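Cyanoglobin (Synechocystis sp., PDB 1S69) binds one heme and holds oxygen at its iron in a very stable complex, as a monomeric group 1 truncated hemoglobin of a cyanobacterium. Local coordinates at residues 19-24 with 85-90; 32-37 with 81-86. All blocks are in the same frame, centred on the assembly; numbering follows the deposited sequence.

In the fold
From the N terminus, helix 10-26 offers residues 19-24 to contact 1, and the loop leading to helix 40-54 then supplies residues 32-37 to contact 2. The chain goes on through helices 40-54 and 66-77 before helix 81-98 meets both. Residues 81-86 close the inner loop with 32-37 and residues 85-90 the outer one with 19-24, so contact 2 nests inside contact 1, and the two share Asp85 and Ala86. Their centres lie about 10 Å apart, and Tyr22 of the first packs on Phe35 of the second. Contact 1 thus ties helix 10-26 to helix 81-98, contact 2 ties the loop between helices 10-26 and 40-54 to the start of helix 81-98, and both border the heme.

Contact 1. Residues 19-24 with 85-90; sequences DKFYER and DAVAED. With HEM (protoporphyrin IX containing Fe), chain D; CYN (cyanide ion), chain C.
The edge of the Phe21 ring meets a main-chain oxygen: CE1 lies 3.5 Å from Val87 O, close to the ring plane, and no hydrogen bond joins the two segments. Helices 10-26 and 81-98 belong to the 2-on-2 globin sandwich, and the axes of the two short segments run at 132° with a closest approach of 10.2 Å. Phe21 reaches into the interval, its CG anti to the backbone N (chi1 163°), and the ring points CZ at Val87 CG1, 4.0 Å away. The other methyl of Val87 turns to the heme, with CG2 3.6 Å from the heme methyl CMC. Arg24 passes Asp90 with its aliphatic part, CD resting 3.3 Å from Asp90 O. A bend at chi3 carries the guanidinium past the aspartate; NE bonds to Thr94 OG1, which also bonds to Asp90 O, and NH2 pairs with Glu97. Phe21 also backs the distal pocket, its CD2 sitting 3.8 Å above the centre of one face of Tyr22. Replacing Phe21 by an alanine is likely to leave a gap beside Val87 and strip that face of its cover, leaving the phenol freer to shift. Tyr22 CG lies beside the backbone N (chi1 -75°), which carries the hydroxyl to the iron-bound cyanide: Tyr22 OH, bonded as well to Gln43 NE2, donates a very short 2.5 Å hydrogen bond to the cyanide N, in the ring plane at its edge.

Contact 2. Residues 32-37 with 81-86; sequences KHFFAD and GEHFDA. With HEM (protoporphyrin IX containing Fe), chain D.
The turn that brings Phe34 against His83 begins at Lys32, whose NZ forms a salt bridge with Asp29 and whose carbonyl O accepts the 3-10 hydrogen bond from Phe35 N (3.0 Å). His33 follows, laying CD2 4.2 Å above one face of the Phe34 ring, offset toward its rim. Phe34 itself carries the contact. With CG anti to its own carbonyl carbon (chi1 -73°), the ring reaches across and drives an edge into the face of His83, a T-shaped pair with centroids 4.7 Å apart and planes at 67°. Phe34 CE2 stands 3.5 Å above the imidazole plane, over its centre, and both it and CZ touch atoms all round the five-membered ring. His83 ND1 accepts a hydrogen bond from the backbone N of Asn80, which should limit rotation of the imidazole. In this 2-on-2 globin the pair joins the loop between helices 10-26 and 40-54 to the first turn of helix 81-98, beside a heme vinyl: Phe34 CD2 is 3.9 Å from heme CBC, and His83 CB comes to 4.0 Å from the same atom. Phe35 points instead into the distal side, where it touches the cyanide. Its CZ is 3.5 Å from the heme meso carbon CHD, while the heme methyl CMD lies over one face of the ring. At the exit of the turn, Ala36 N donates to His33 O.

Contact 1. Residues 19-24 with 85-90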
# COMPACT_ATOMS: atom_id res chain seq x y z
N ASP A 19 7.70 5.97 1.66
CA ASP A 19 8.56 6.72 0.75
C ASP A 19 9.33 5.79 -0.16
O ASP A 19 9.37 5.98 -1.40
CB ASP A 19 9.57 7.55 1.52
CG ASP A 19 8.96 8.78 2.12
OD1 ASP A 19 7.81 9.18 1.86
OD2 ASP A 19 9.62 9.46 2.92
N LYS A 20 9.92 4.78 0.47
CA LYS A 20 10.68 3.77 -0.20
C LYS A 20 9.83 2.91 -1.12
O LYS A 20 10.25 2.52 -2.22
CB LYS A 20 11.35 2.84 0.85
CG LYS A 20 12.63 3.33 1.62
CD LYS A 20 13.50 4.17 0.74
CE LYS A 20 15.04 3.91 0.95
NZ LYS A 20 15.84 4.98 0.20
N PHE A 21 8.62 2.60 -0.68
CA PHE A 21 7.68 1.81 -1.48
C PHE A 21 7.38 2.53 -2.83
O PHE A 21 7.45 1.90 -3.87
CB PHE A 21 6.42 1.52 -0.62
CG PHE A 21 5.22 1.07 -1.41
CD1 PHE A 21 5.21 -0.19 -2.04
CD2 PHE A 21 4.11 1.90 -1.50
CE1 PHE A 21 4.06 -0.63 -2.75
CE2 PHE A 21 3.00 1.50 -2.24
CZ PHE A 21 2.96 0.25 -2.85
N TYR A 22 7.06 3.83 -2.80
CA TYR A 22 6.78 4.57 -4.00
C TYR A 22 7.99 4.74 -4.88
O TYR A 22 7.88 4.70 -6.11
CB TYR A 22 6.06 5.88 -3.72
CG TYR A 22 4.59 5.60 -3.38
CD1 TYR A 22 3.75 4.93 -4.31
CD2 TYR A 22 4.07 5.89 -2.08
CE1 TYR A 22 2.42 4.61 -4.00
CE2 TYR A 22 2.73 5.56 -1.76
CZ TYR A 22 1.93 4.91 -2.73
OH TYR A 22 0.62 4.56 -2.46
N GLU A 23 9.18 4.86 -4.27
CA GLU A 23 10.40 4.77 -5.07
C GLU A 23 10.46 3.48 -5.85
O GLU A 23 10.76 3.51 -7.04
CB GLU A 23 11.69 4.95 -4.23
CG GLU A 23 11.79 6.39 -3.81
CD GLU A 23 12.97 6.65 -2.87
OE1 GLU A 23 13.86 5.76 -2.76
OE2 GLU A 23 12.94 7.73 -2.25
N ARG A 24 10.16 2.37 -5.19
CA ARG A 24 10.19 1.07 -5.82
C ARG A 24 9.08 0.98 -6.91
O ARG A 24 9.37 0.52 -8.05
CB ARG A 24 10.01 -0.02 -4.79
CG ARG A 24 10.06 -1.50 -5.35
CD ARG A 24 10.05 -2.53 -4.24
NE ARG A 24 11.14 -2.34 -3.26
CZ ARG A 24 12.34 -2.96 -3.29
NH1 ARG A 24 12.64 -3.81 -4.26
NH2 ARG A 24 13.24 -2.71 -2.35
N ASP A 85 -0.96 -7.78 -7.43
CA ASP A 85 0.11 -8.59 -6.90
C ASP A 85 1.49 -7.88 -6.96
O ASP A 85 2.29 -8.07 -6.06
CB ASP A 85 0.18 -9.90 -7.69
CG ASP A 85 -0.97 -10.80 -7.43
OD1 ASP A 85 -1.67 -10.73 -6.39
OD2 ASP A 85 -1.30 -11.62 -8.26
N ALA A 86 1.74 -7.09 -8.02
CA ALA A 86 2.95 -6.24 -8.11
C ALA A 86 3.06 -5.23 -6.93
O ALA A 86 4.15 -5.02 -6.38
CB ALA A 86 3.02 -5.48 -9.48
N VAL A 87 1.93 -4.62 -6.57
CA VAL A 87 1.91 -3.66 -5.47
C VAL A 87 2.24 -4.38 -4.15
O VAL A 87 3.05 -3.89 -3.39
CB VAL A 87 0.55 -2.91 -5.43
CG1 VAL A 87 0.23 -2.39 -4.01
CG2 VAL A 87 0.61 -1.76 -6.42
N ALA A 88 1.63 -5.53 -3.92
CA ALA A 88 1.84 -6.27 -2.66
C ALA A 88 3.27 -6.72 -2.59
O ALA A 88 3.90 -6.62 -1.58
CB ALA A 88 0.92 -7.50 -2.55
N GLU A 89 3.77 -7.21 -3.70
CA GLU A 89 5.14 -7.67 -3.79
C GLU A 89 6.16 -6.54 -3.56
O GLU A 89 7.16 -6.74 -2.84
CB GLU A 89 5.31 -8.32 -5.15
CG GLU A 89 6.67 -8.87 -5.52
CD GLU A 89 6.70 -9.17 -7.02
OE1 GLU A 89 5.65 -9.50 -7.61
OE2 GLU A 89 7.78 -9.01 -7.61
N ASP A 90 5.89 -5.35 -4.10
CA ASP A 90 6.74 -4.19 -3.94
C ASP A 90 6.72 -3.72 -2.48
O ASP A 90 7.74 -3.26 -1.94
CB ASP A 90 6.26 -3.02 -4.82
CG ASP A 90 6.63 -3.20 -6.29
OD1 ASP A 90 7.33 -4.19 -6.60
OD2 ASP A 90 6.19 -2.45 -7.19
CHA HEM D . -4.78 5.71 -4.47
CHB HEM D . -4.13 2.38 -0.95
CHC HEM D . -3.62 -1.04 -4.34
CHD HEM D . -2.80 2.53 -7.55
C1A HEM D . -4.71 5.08 -3.22
C2A HEM D . -4.92 5.72 -1.94
C3A HEM D . -4.71 4.83 -0.98
C4A HEM D . -4.37 3.58 -1.59
CMA HEM D . -4.80 5.10 0.55
CAA HEM D . -5.29 7.22 -1.80
CBA HEM D . -6.80 7.21 -1.50
CGA HEM D . -7.43 8.53 -1.08
O1A HEM D . -7.64 9.28 -2.03
O2A HEM D . -7.76 8.83 0.14
C1B HEM D . -3.99 1.17 -1.59
C2B HEM D . -3.85 -0.06 -0.90
C3B HEM D . -3.73 -1.05 -1.83
C4B HEM D . -3.76 -0.40 -3.13
CMB HEM D . -3.87 -0.18 0.66
CAB HEM D . -3.49 -2.61 -1.70
CBB HEM D . -2.59 -3.21 -0.86
C1C HEM D . -3.35 -0.35 -5.53
C2C HEM D . -2.94 -0.98 -6.76
C3C HEM D . -2.68 0.04 -7.62
C4C HEM D . -2.92 1.30 -6.97
CMC HEM D . -2.86 -2.54 -6.94
CAC HEM D . -2.18 0.04 -9.08
CBC HEM D . -1.13 -0.69 -9.39
C1D HEM D . -3.27 3.70 -7.03
C2D HEM D . -3.33 4.94 -7.74
C3D HEM D . -3.97 5.88 -6.77
C4D HEM D . -4.25 5.16 -5.59
CMD HEM D . -2.86 5.26 -9.16
CAD HEM D . -4.27 7.36 -6.97
CBD HEM D . -5.60 7.25 -7.72
CGD HEM D . -5.87 8.53 -8.45
O1D HEM D . -6.40 9.44 -7.83
O2D HEM D . -5.57 8.65 -9.65
NA HEM D . -4.34 3.79 -2.95
NB HEM D . -3.91 0.95 -2.97
NC HEM D . -3.32 1.02 -5.70
ND HEM D . -3.85 3.85 -5.77
FE HEM D . -3.86 2.43 -4.36
C CYN C . -1.87 2.76 -3.95
N CYN C . -0.81 2.99 -3.77

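Contact 2. Residues 32-37 with 81-86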
# COMPACT_ATOMS: atom_id res chain seq x y z
N LYS A 32 4.16 1.41 -12.89
CA LYS A 32 4.53 2.83 -12.62
C LYS A 32 3.65 3.85 -13.35
O LYS A 32 3.41 4.95 -12.86
CB LYS A 32 5.98 3.07 -13.02
CG LYS A 32 6.25 2.94 -14.55
CD LYS A 32 7.77 2.70 -14.79
CE LYS A 32 8.10 2.92 -16.30
NZ LYS A 32 9.55 2.72 -16.58
N HIS A 33 3.16 3.44 -14.51
CA HIS A 33 2.34 4.28 -15.37
C HIS A 33 0.98 4.60 -14.73
O HIS A 33 0.36 5.63 -15.11
CB HIS A 33 2.17 3.64 -16.78
CG HIS A 33 1.64 2.24 -16.72
ND1 HIS A 33 2.42 1.16 -16.35
CD2 HIS A 33 0.40 1.75 -16.93
CE1 HIS A 33 1.68 0.07 -16.33
NE2 HIS A 33 0.45 0.40 -16.67
N PHE A 34 0.50 3.77 -13.79
CA PHE A 34 -0.74 4.11 -13.05
C PHE A 34 -0.61 5.44 -12.29
O PHE A 34 -1.60 6.11 -11.97
CB PHE A 34 -1.19 2.95 -12.12
CG PHE A 34 -1.77 1.78 -12.89
CD1 PHE A 34 -3.02 1.89 -13.53
CD2 PHE A 34 -1.03 0.64 -13.08
CE1 PHE A 34 -3.54 0.79 -14.29
CE2 PHE A 34 -1.55 -0.43 -13.82
CZ PHE A 34 -2.78 -0.35 -14.42
N PHE A 35 0.63 5.82 -11.99
CA PHE A 35 0.92 7.04 -11.20
C PHE A 35 1.34 8.21 -12.02
O PHE A 35 1.70 9.22 -11.45
CB PHE A 35 1.96 6.73 -10.11
CG PHE A 35 1.46 5.73 -9.09
CD1 PHE A 35 1.59 4.34 -9.37
CD2 PHE A 35 0.76 6.15 -7.92
CE1 PHE A 35 1.07 3.37 -8.48
CE2 PHE A 35 0.23 5.17 -7.00
CZ PHE A 35 0.40 3.81 -7.27
N ALA A 36 1.29 8.08 -13.35
CA ALA A 36 1.72 9.12 -14.30
C ALA A 36 1.11 10.46 -13.98
O ALA A 36 1.81 11.46 -13.96
CB ALA A 36 1.42 8.70 -15.74
N ASP A 37 -0.18 10.49 -13.65
CA ASP A 37 -0.83 11.74 -13.42
C ASP A 37 -1.16 11.94 -11.95
O ASP A 37 -1.95 12.80 -11.64
CB ASP A 37 -2.04 11.87 -14.37
CG ASP A 37 -1.55 11.91 -15.91
OD1 ASP A 37 -0.91 12.96 -16.25
OD2 ASP A 37 -1.64 10.96 -16.80
N GLY A 81 -5.51 -8.11 -11.41
CA GLY A 81 -4.90 -8.92 -10.35
C GLY A 81 -3.38 -8.93 -10.40
O GLY A 81 -2.72 -8.98 -9.36
N GLU A 82 -2.83 -8.82 -11.61
CA GLU A 82 -1.37 -8.80 -11.77
C GLU A 82 -0.76 -7.52 -11.21
O GLU A 82 0.29 -7.58 -10.59
CB GLU A 82 -0.98 -8.88 -13.24
CG GLU A 82 -1.81 -9.87 -14.00
CD GLU A 82 -1.46 -11.30 -13.67
OE1 GLU A 82 -1.99 -11.89 -12.63
OE2 GLU A 82 -0.68 -11.83 -14.49
N HIS A 83 -1.40 -6.38 -11.49
CA HIS A 83 -1.00 -5.09 -10.91
C HIS A 83 -1.14 -5.14 -9.41
O HIS A 83 -0.26 -4.68 -8.71
CB HIS A 83 -1.93 -3.99 -11.43
CG HIS A 83 -1.97 -3.94 -12.92
ND1 HIS A 83 -3.14 -3.88 -13.65
CD2 HIS A 83 -0.95 -3.98 -13.81
CE1 HIS A 83 -2.83 -3.88 -14.93
NE2 HIS A 83 -1.51 -3.96 -15.04
N PHE A 84 -2.27 -5.63 -8.91
CA PHE A 84 -2.46 -5.83 -7.46
C PHE A 84 -1.29 -6.65 -6.81
O PHE A 84 -0.73 -6.28 -5.75
CB PHE A 84 -3.82 -6.50 -7.22
CG PHE A 84 -4.19 -6.57 -5.75
CD1 PHE A 84 -4.94 -5.54 -5.16
CD2 PHE A 84 -3.76 -7.64 -4.96
CE1 PHE A 84 -5.26 -5.57 -3.81
CE2 PHE A 84 -4.08 -7.70 -3.56
CZ PHE A 84 -4.84 -6.68 -3.00
N ASP A 85 -0.96 -7.78 -7.43
CA ASP A 85 0.11 -8.59 -6.90
C ASP A 85 1.49 -7.88 -6.96
O ASP A 85 2.29 -8.07 -6.06
CB ASP A 85 0.18 -9.90 -7.69
CG ASP A 85 -0.97 -10.80 -7.43
OD1 ASP A 85 -1.67 -10.73 -6.39
OD2 ASP A 85 -1.30 -11.62 -8.26
N ALA A 86 1.74 -7.09 -8.02
CA ALA A 86 2.95 -6.24 -8.11
C ALA A 86 3.06 -5.23 -6.93
O ALA A 86 4.15 -5.02 -6.38
CB ALA A 86 3.02 -5.48 -9.48
CHA HEM D . -4.78 5.71 -4.47
CHB HEM D . -4.13 2.38 -0.95
CHC HEM D . -3.62 -1.04 -4.34
CHD HEM D . -2.80 2.53 -7.55
C1A HEM D . -4.71 5.08 -3.22
C2A HEM D . -4.92 5.72 -1.94
C3A HEM D . -4.71 4.83 -0.98
C4A HEM D . -4.37 3.58 -1.59
CMA HEM D . -4.80 5.10 0.55
CAA HEM D . -5.29 7.22 -1.80
CBA HEM D . -6.80 7.21 -1.50
CGA HEM D . -7.43 8.53 -1.08
O1A HEM D . -7.64 9.28 -2.03
O2A HEM D . -7.76 8.83 0.14
C1B HEM D . -3.99 1.17 -1.59
C2B HEM D . -3.85 -0.06 -0.90
C3B HEM D . -3.73 -1.05 -1.83
C4B HEM D . -3.76 -0.40 -3.13
CMB HEM D . -3.87 -0.18 0.66
CAB HEM D . -3.49 -2.61 -1.70
CBB HEM D . -2.59 -3.21 -0.86
C1C HEM D . -3.35 -0.35 -5.53
C2C HEM D . -2.94 -0.98 -6.76
C3C HEM D . -2.68 0.04 -7.62
C4C HEM D . -2.92 1.30 -6.97
CMC HEM D . -2.86 -2.54 -6.94
CAC HEM D . -2.18 0.04 -9.08
CBC HEM D . -1.13 -0.69 -9.39
C1D HEM D . -3.27 3.70 -7.03
C2D HEM D . -3.33 4.94 -7.74
C3D HEM D . -3.97 5.88 -6.77
C4D HEM D . -4.25 5.16 -5.59
CMD HEM D . -2.86 5.26 -9.16
CAD HEM D . -4.27 7.36 -6.97
CBD HEM D . -5.60 7.25 -7.72
CGD HEM D . -5.87 8.53 -8.45
O1D HEM D . -6.40 9.44 -7.83
O2D HEM D . -5.57 8.65 -9.65
NA HEM D . -4.34 3.79 -2.95
NB HEM D . -3.91 0.95 -2.97
NC HEM D . -3.32 1.02 -5.70
ND HEM D . -3.85 3.85 -5.77
FE HEM D . -3.86 2.43 -4.36